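Local coordinates for protein Alpha/beta hydrolase (Pseudomonas aeruginosa PAO1, PDB 4R1D) that probably acts as a lipase effector of the H2 type VI secretion system, binds calcium and is held in complex with the immunity protein Tli4, at residues Gln282-Ser287 and Gly505-Leu510. Numbering follows the deposited sequence.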
ATOM      1  N   GLN A 282      -2.060   7.626 -15.424  1.00 14.52           N
ATOM      2  CA  GLN A 282      -0.767   7.554 -14.760  1.00 12.37           C
ATOM      3  C   GLN A 282      -0.371   8.931 -14.256  1.00 11.35           C
ATOM      4  O   GLN A 282      -0.402   9.888 -15.012  1.00 15.05           O
ATOM      5  CB  GLN A 282       0.326   7.063 -15.711  1.00 14.13           C
ATOM      6  CG  GLN A 282       1.653   6.861 -14.984  1.00 13.65           C
ATOM      7  CD  GLN A 282       2.804   6.435 -15.881  1.00 14.31           C
ATOM      8  OE1 GLN A 282       2.618   5.777 -16.928  1.00 17.93           O
ATOM      9  NE2 GLN A 282       4.011   6.806 -15.472  1.00 12.47           N
ATOM     10  N   PRO A 283       0.004   9.028 -12.983  1.00 12.94           N
ATOM     11  CA  PRO A 283       0.634  10.260 -12.492  1.00 12.23           C
ATOM     12  C   PRO A 283       2.133  10.181 -12.827  1.00 14.16           C
ATOM     13  O   PRO A 283       2.974   9.910 -11.955  1.00 14.78           O
ATOM     14  CB  PRO A 283       0.404  10.181 -10.986  1.00 13.02           C
ATOM     15  CG  PRO A 283       0.431   8.700 -10.687  1.00 16.12           C
ATOM     16  CD  PRO A 283      -0.172   8.023 -11.917  1.00 15.66           C
ATOM     17  N   ALA A 284       2.445  10.420 -14.100  1.00 13.20           N
ATOM     18  CA  ALA A 284       3.747  10.115 -14.683  1.00 14.31           C
ATOM     19  C   ALA A 284       4.845  10.883 -13.978  1.00 15.95           C
ATOM     20  O   ALA A 284       5.965  10.379 -13.814  1.00 17.02           O
ATOM     21  CB  ALA A 284       3.746  10.441 -16.193  1.00 14.83           C
ATOM     22  N   THR A 285       4.515  12.096 -13.547  1.00 14.45           N
ATOM     23  CA  THR A 285       5.481  12.928 -12.847  1.00 18.25           C
ATOM     24  C   THR A 285       5.000  13.223 -11.427  1.00 19.01           C
ATOM     25  O   THR A 285       5.528  14.104 -10.755  1.00 17.43           O
ATOM     26  CB  THR A 285       5.735  14.245 -13.603  1.00 15.61           C
ATOM     27  OG1 THR A 285       4.483  14.923 -13.818  1.00 15.40           O
ATOM     28  CG2 THR A 285       6.418  13.968 -14.941  1.00 16.28           C
ATOM     29  N   GLY A 286       3.992  12.483 -10.964  1.00 14.68           N
ATOM     30  CA  GLY A 286       3.539  12.659  -9.594  1.00 13.91           C
ATOM     31  C   GLY A 286       2.261  13.465  -9.467  1.00 15.80           C
ATOM     32  O   GLY A 286       1.557  13.667 -10.455  1.00 16.57           O
ATOM     33  N   SER A 287       1.952  13.907  -8.248  1.00 16.10           N
ATOM     34  CA  SER A 287       0.688  14.594  -7.972  1.00 15.22           C
ATOM     35  C   SER A 287       0.777  15.476  -6.735  1.00 14.64           C
ATOM     36  O   SER A 287       1.096  15.001  -5.646  1.00 14.24           O
ATOM     37  CB  SER A 287      -0.436  13.579  -7.750  1.00 18.10           C
ATOM     38  OG  SER A 287      -1.637  14.242  -7.406  1.00 16.98           O
ATOM     39  N   GLY A 505      -0.801  14.095 -15.809  1.00 13.89           N
ATOM     40  CA  GLY A 505      -1.473  13.216 -16.753  1.00 13.80           C
ATOM     41  C   GLY A 505      -0.998  13.369 -18.196  1.00 18.26           C
ATOM     42  O   GLY A 505      -0.952  12.400 -18.951  1.00 13.54           O
ATOM     43  N   GLN A 506      -0.643  14.589 -18.588  1.00 17.75           N
ATOM     44  CA  GLN A 506      -0.226  14.833 -19.964  1.00 15.14           C
ATOM     45  C   GLN A 506       1.288  14.681 -20.172  1.00 16.11           C
ATOM     46  O   GLN A 506       1.781  14.887 -21.276  1.00 16.34           O
ATOM     47  CB  GLN A 506      -0.702  16.215 -20.440  1.00 15.33           C
ATOM     48  CG  GLN A 506       0.119  17.352 -19.851  1.00 18.26           C
ATOM     49  CD  GLN A 506      -0.365  18.725 -20.296  1.00 20.24           C
ATOM     50  OE1 GLN A 506      -1.313  18.845 -21.070  1.00 21.77           O
ATOM     51  NE2 GLN A 506       0.288  19.763 -19.801  1.00 18.55           N
ATOM     52  N   ALA A 507       2.032  14.309 -19.127  1.00 16.73           N
ATOM     53  CA  ALA A 507       3.485  14.181 -19.279  1.00 16.80           C
ATOM     54  C   ALA A 507       3.896  13.153 -20.338  1.00 18.37           C
ATOM     55  O   ALA A 507       4.831  13.394 -21.111  1.00 17.73           O
ATOM     56  CB  ALA A 507       4.169  13.896 -17.934  1.00 18.18           C
ATOM     57  N   PRO A 508       3.213  11.993 -20.376  1.00 17.23           N
ATOM     58  CA  PRO A 508       3.560  11.013 -21.410  1.00 20.64           C
ATOM     59  C   PRO A 508       3.391  11.582 -22.827  1.00 15.51           C
ATOM     60  O   PRO A 508       4.242  11.345 -23.682  1.00 17.73           O
ATOM     61  CB  PRO A 508       2.578   9.869 -21.145  1.00 18.08           C
ATOM     62  CG  PRO A 508       2.341   9.939 -19.632  1.00 16.39           C
ATOM     63  CD  PRO A 508       2.273  11.440 -19.376  1.00 17.10           C
ATOM     64  N   ALA A 509       2.320  12.328 -23.070  1.00 16.55           N
ATOM     65  CA  ALA A 509       2.137  12.949 -24.381  1.00 17.93           C
ATOM     66  C   ALA A 509       3.306  13.890 -24.668  1.00 18.64           C
ATOM     67  O   ALA A 509       3.883  13.865 -25.751  1.00 18.28           O
ATOM     68  CB  ALA A 509       0.811  13.694 -24.455  1.00 18.28           C
ATOM     69  N   LEU A 510       3.675  14.694 -23.680  1.00 17.03           N
ATOM     70  CA  LEU A 510       4.789  15.626 -23.863  1.00 23.34           C
ATOM     71  C   LEU A 510       6.113  14.912 -24.140  1.00 22.10           C
ATOM     72  O   LEU A 510       6.985  15.449 -24.825  1.00 24.81           O
ATOM     73  CB  LEU A 510       4.914  16.568 -22.659  1.00 17.57           C
ATOM     74  CG  LEU A 510       3.713  17.507 -22.492  1.00 23.11           C
ATOM     75  CD1 LEU A 510       3.787  18.331 -21.207  1.00 26.18           C
ATOM     76  CD2 LEU A 510       3.585  18.419 -23.709  1.00 31.86           C
TER
HETATM   77  O   HOH W   1      -0.657   9.818 -17.858  1.00 15.29           O
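Ala284 points its methyl toward the start of helix 507-510 and sets it obliquely over the CG-CD bond of the Pro508 ring, where CB lies 3.6 Å from Pro508 CD and almost as near to CG. The same methyl also meets the methyl of Ala507, CB to CB at 3.9 Å, so it rests on two successive residues of the helix. Thr285 carries the apolar patch on: its CG2 lies 3.7 Å from the same Ala507 CB. With chi1 at 55°, OG1 tucks in between N and C of its own backbone, and CG2 swings out anti to that carbon to meet Ala507. In the fold, residues 282-287 form the loop that leaves strand 274-280 of the parallel sheet, the alpha/beta hydrolase core, and runs to helix 289-296. A type I turn from Pro283 to Gly286, closed by Gly286 N to Pro283 O at 2.9 Å, presents Ala284 and Thr285 at its two central positions. Beside this apolar patch the joint turns polar: one water donates to Gln282 O (2.9 Å) and to Gly505 O (2.8 Å), bridging two backbone carbonyls that cannot bond each other. The hydroxyl of Ser504 bonds Thr285 N and Gly286 O, tying the second half of the turn to the residue before Gly505, while Arg263 of helix 258-267 packs on Ala284.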